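Side-chain contact in multicopper oxidase (Uncultured bacterium, PDB 4E9X), which probably couples the one-electron oxidation of substrates to the reduction of molecular oxygen to water at a set of copper centres: residues H206-L211 with T271-D276. Residues are numbered along the deposited sequence; the frame is centred on the assembly and turned at random.
Sequences HGHDML and TVIEYD. With CU (copper (II) ion), chain F.
His208 and Tyr275 meet edge to edge inside the second cupredoxin-type beta-sandwich domain of this two-domain multicopper oxidase, joining the connection that leads into strand 210-215 to the end of strand 270-275. Imidazole and phenol are nearly coplanar, their planes 11° apart and neither over the other's face, and His208 NE2 lies 2.7 Å from Tyr275 OH in a nearly straight hydrogen bond. That hydroxyl also bonds to the backbone N of Asn245, so two hydrogen bonds hold the phenol oxygen. At the other ring nitrogen, His208 ND1 donates to His206 O at 2.8 Å, in the carbonyl plane and on a lone pair; chi1 -56° and chi2 77° together turn ND1 back to this oxygen and NE2 out to the phenol. Ile273 completes the contact from the strand, its CD1 4.1 Å from His208 ND1, while Phe249 meets the same imidazole with its ring about perpendicular. A leucine in place of His208 would probably leave the buried Tyr275 hydroxyl and the His206 carbonyl without this shared partner. His206 itself is a copper ligand, alongside His252 and His106 of a neighbouring subunit; its ND1 bonds to Asp73 OD2 of that subunit, and its NE2 sits 1.9 Å from the copper.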
ATOM      1  N   HIS A 206     -14.098   4.722  13.066  1.00  8.04           N
ATOM      2  CA  HIS A 206     -15.556   4.594  13.079  1.00  7.94           C
ATOM      3  C   HIS A 206     -16.169   5.965  13.450  1.00  7.44           C
ATOM      4  O   HIS A 206     -15.550   6.780  14.145  1.00  8.22           O
ATOM      5  CB  HIS A 206     -16.010   3.552  14.102  1.00  8.08           C
ATOM      6  CG  HIS A 206     -15.669   2.124  13.759  1.00  7.72           C
ATOM      7  ND1 HIS A 206     -16.574   1.113  14.078  1.00  9.17           N
ATOM      8  CD2 HIS A 206     -14.656   1.517  13.157  1.00  9.38           C
ATOM      9  CE1 HIS A 206     -16.039  -0.088  13.696  1.00 10.48           C
ATOM     10  NE2 HIS A 206     -14.863   0.165  13.107  1.00 10.10           N
ATOM     11  N   GLY A 207     -17.394   6.144  12.973  1.00  7.67           N
ATOM     12  CA  GLY A 207     -18.199   7.292  13.417  1.00  9.12           C
ATOM     13  C   GLY A 207     -17.881   8.602  12.770  1.00  8.41           C
ATOM     14  O   GLY A 207     -18.567   9.619  13.050  1.00  8.93           O
ATOM     15  N   HIS A 208     -16.792   8.684  11.977  1.00  8.37           N
ATOM     16  CA  HIS A 208     -16.239   9.958  11.508  1.00  7.81           C
ATOM     17  C   HIS A 208     -15.485   9.726  10.218  1.00  7.21           C
ATOM     18  O   HIS A 208     -14.873   8.705   9.992  1.00  9.45           O
ATOM     19  CB  HIS A 208     -15.166  10.485  12.500  1.00  9.30           C
ATOM     20  CG  HIS A 208     -15.650  10.637  13.927  1.00  8.55           C
ATOM     21  ND1 HIS A 208     -15.803   9.534  14.751  1.00  8.66           N
ATOM     22  CD2 HIS A 208     -16.052  11.732  14.650  1.00  8.24           C
ATOM     23  CE1 HIS A 208     -16.291   9.963  15.914  1.00  9.15           C
ATOM     24  NE2 HIS A 208     -16.426  11.276  15.876  1.00  8.79           N
ATOM     25  N   ASP A 209     -15.509  10.749   9.349  1.00  7.24           N
ATOM     26  CA  ASP A 209     -14.507  10.838   8.289  1.00  8.35           C
ATOM     27  C   ASP A 209     -13.318  11.666   8.777  1.00  7.87           C
ATOM     28  O   ASP A 209     -13.433  12.500   9.659  1.00  9.85           O
ATOM     29  CB  ASP A 209     -15.159  11.493   7.060  1.00 10.72           C
ATOM     30  CG  ASP A 209     -16.160  10.543   6.443  1.00 11.32           C
ATOM     31  OD1 ASP A 209     -15.787   9.357   6.216  1.00 13.54           O
ATOM     32  OD2 ASP A 209     -17.287  10.965   6.190  1.00 14.88           O
ATOM     33  N   MET A 210     -12.179  11.383   8.156  1.00  7.67           N
ATOM     34  CA  MET A 210     -10.966  12.120   8.381  1.00  6.82           C
ATOM     35  C   MET A 210     -10.699  13.011   7.163  1.00  7.64           C
ATOM     36  O   MET A 210     -10.789  12.581   6.005  1.00  9.95           O
ATOM     37  CB  MET A 210      -9.774  11.162   8.490  1.00  7.63           C
ATOM     38  CG  MET A 210      -9.841  10.351   9.800  1.00  8.33           C
ATOM     39  SD  MET A 210      -8.606   9.024   9.855  1.00  8.46           S
ATOM     40  CE  MET A 210      -9.375   7.756   8.844  1.00  9.62           C
ATOM     41  N   LEU A 211     -10.346  14.260   7.381  1.00  7.08           N
ATOM     42  CA  LEU A 211      -9.884  15.129   6.309  1.00  7.16           C
ATOM     43  C   LEU A 211      -8.362  15.025   6.264  1.00  7.11           C
ATOM     44  O   LEU A 211      -7.703  15.465   7.214  1.00  7.45           O
ATOM     45  CB  LEU A 211     -10.300  16.581   6.558  1.00  8.37           C
ATOM     46  CG  LEU A 211      -9.842  17.537   5.443  1.00  9.60           C
ATOM     47  CD1 LEU A 211     -10.501  17.192   4.097  1.00 11.18           C
ATOM     48  CD2 LEU A 211     -10.142  18.985   5.825  1.00 14.12           C
ATOM     49  N   THR A 271      -7.681   1.725  19.200  1.00  8.03           N
ATOM     50  CA  THR A 271      -8.087   2.604  20.268  1.00  8.56           C
ATOM     51  C   THR A 271      -9.593   2.825  20.134  1.00  8.56           C
ATOM     52  O   THR A 271     -10.233   2.224  19.240  1.00  8.17           O
ATOM     53  CB  THR A 271      -7.273   3.911  20.264  1.00  8.79           C
ATOM     54  OG1 THR A 271      -7.708   4.714  21.399  1.00  9.96           O
ATOM     55  CG2 THR A 271      -7.466   4.714  18.998  1.00 10.13           C
ATOM     56  N   VAL A 272     -10.153   3.625  21.034  1.00  8.55           N
ATOM     57  CA  VAL A 272     -11.578   4.004  20.954  1.00  7.98           C
ATOM     58  C   VAL A 272     -11.625   5.510  21.117  1.00  7.98           C
ATOM     59  O   VAL A 272     -10.992   6.065  22.061  1.00  8.86           O
ATOM     60  CB  VAL A 272     -12.376   3.339  22.081  1.00  7.90           C
ATOM     61  CG1 VAL A 272     -13.843   3.728  22.045  1.00  9.81           C
ATOM     62  CG2 VAL A 272     -12.223   1.838  22.015  1.00  9.55           C
ATOM     63  N   ILE A 273     -12.331   6.181  20.211  1.00  7.57           N
ATOM     64  CA  ILE A 273     -12.680   7.599  20.398  1.00  7.56           C
ATOM     65  C   ILE A 273     -13.817   7.583  21.392  1.00  7.99           C
ATOM     66  O   ILE A 273     -14.951   7.192  21.033  1.00  8.77           O
ATOM     67  CB  ILE A 273     -13.072   8.251  19.079  1.00  8.04           C
ATOM     68  CG1 ILE A 273     -11.896   8.098  18.054  1.00 10.67           C
ATOM     69  CG2 ILE A 273     -13.447   9.685  19.334  1.00  9.14           C
ATOM     70  CD1 ILE A 273     -12.351   8.362  16.634  1.00 15.89           C
ATOM     71  N   GLU A 274     -13.527   7.984  22.629  1.00  8.47           N
ATOM     72  CA  GLU A 274     -14.505   7.985  23.723  1.00  7.83           C
ATOM     73  C   GLU A 274     -14.952   9.410  23.934  1.00  8.35           C
ATOM     74  O   GLU A 274     -14.139  10.270  24.321  1.00  9.86           O
ATOM     75  CB  GLU A 274     -13.836   7.527  25.010  1.00  9.67           C
ATOM     76  CG  GLU A 274     -13.512   6.011  25.078  1.00  9.80           C
ATOM     77  CD  GLU A 274     -12.900   5.664  26.410  1.00  9.61           C
ATOM     78  OE1 GLU A 274     -12.573   6.566  27.227  1.00 10.10           O
ATOM     79  OE2 GLU A 274     -12.692   4.463  26.638  1.00 10.00           O
ATOM     80  N   TYR A 275     -16.237   9.684  23.717  1.00  8.49           N
ATOM     81  CA  TYR A 275     -16.713  11.037  24.027  1.00  8.51           C
ATOM     82  C   TYR A 275     -17.122  11.149  25.503  1.00  8.37           C
ATOM     83  O   TYR A 275     -17.794  10.247  26.067  1.00  9.47           O
ATOM     84  CB  TYR A 275     -17.911  11.439  23.187  1.00  9.20           C
ATOM     85  CG  TYR A 275     -17.658  11.826  21.727  1.00  8.44           C
ATOM     86  CD1 TYR A 275     -17.243  10.876  20.769  1.00  8.93           C
ATOM     87  CD2 TYR A 275     -17.891  13.119  21.328  1.00  9.01           C
ATOM     88  CE1 TYR A 275     -17.042  11.286  19.450  1.00  8.79           C
ATOM     89  CE2 TYR A 275     -17.745  13.530  20.032  1.00  8.66           C
ATOM     90  CZ  TYR A 275     -17.303  12.606  19.084  1.00  8.15           C
ATOM     91  OH  TYR A 275     -17.189  13.016  17.789  1.00  8.73           O
ATOM     92  N   ASP A 276     -16.708  12.249  26.086  1.00  8.94           N
ATOM     93  CA  ASP A 276     -16.912  12.447  27.544  1.00  9.97           C
ATOM     94  C   ASP A 276     -18.366  12.298  27.951  1.00  9.89           C
ATOM     95  O   ASP A 276     -18.628  11.847  29.060  1.00 11.54           O
ATOM     96  CB  ASP A 276     -16.464  13.856  27.872  1.00 12.38           C
ATOM     97  CG  ASP A 276     -14.930  14.068  27.971  1.00 13.16           C
ATOM     98  OD1 ASP A 276     -14.200  13.050  28.073  1.00 13.58           O
ATOM     99  OD2 ASP A 276     -14.476  15.220  27.984  1.00 15.38           O
TER
HETATM  100 CU    CU F1403     -13.836  -1.425  12.706  0.80 12.83          CU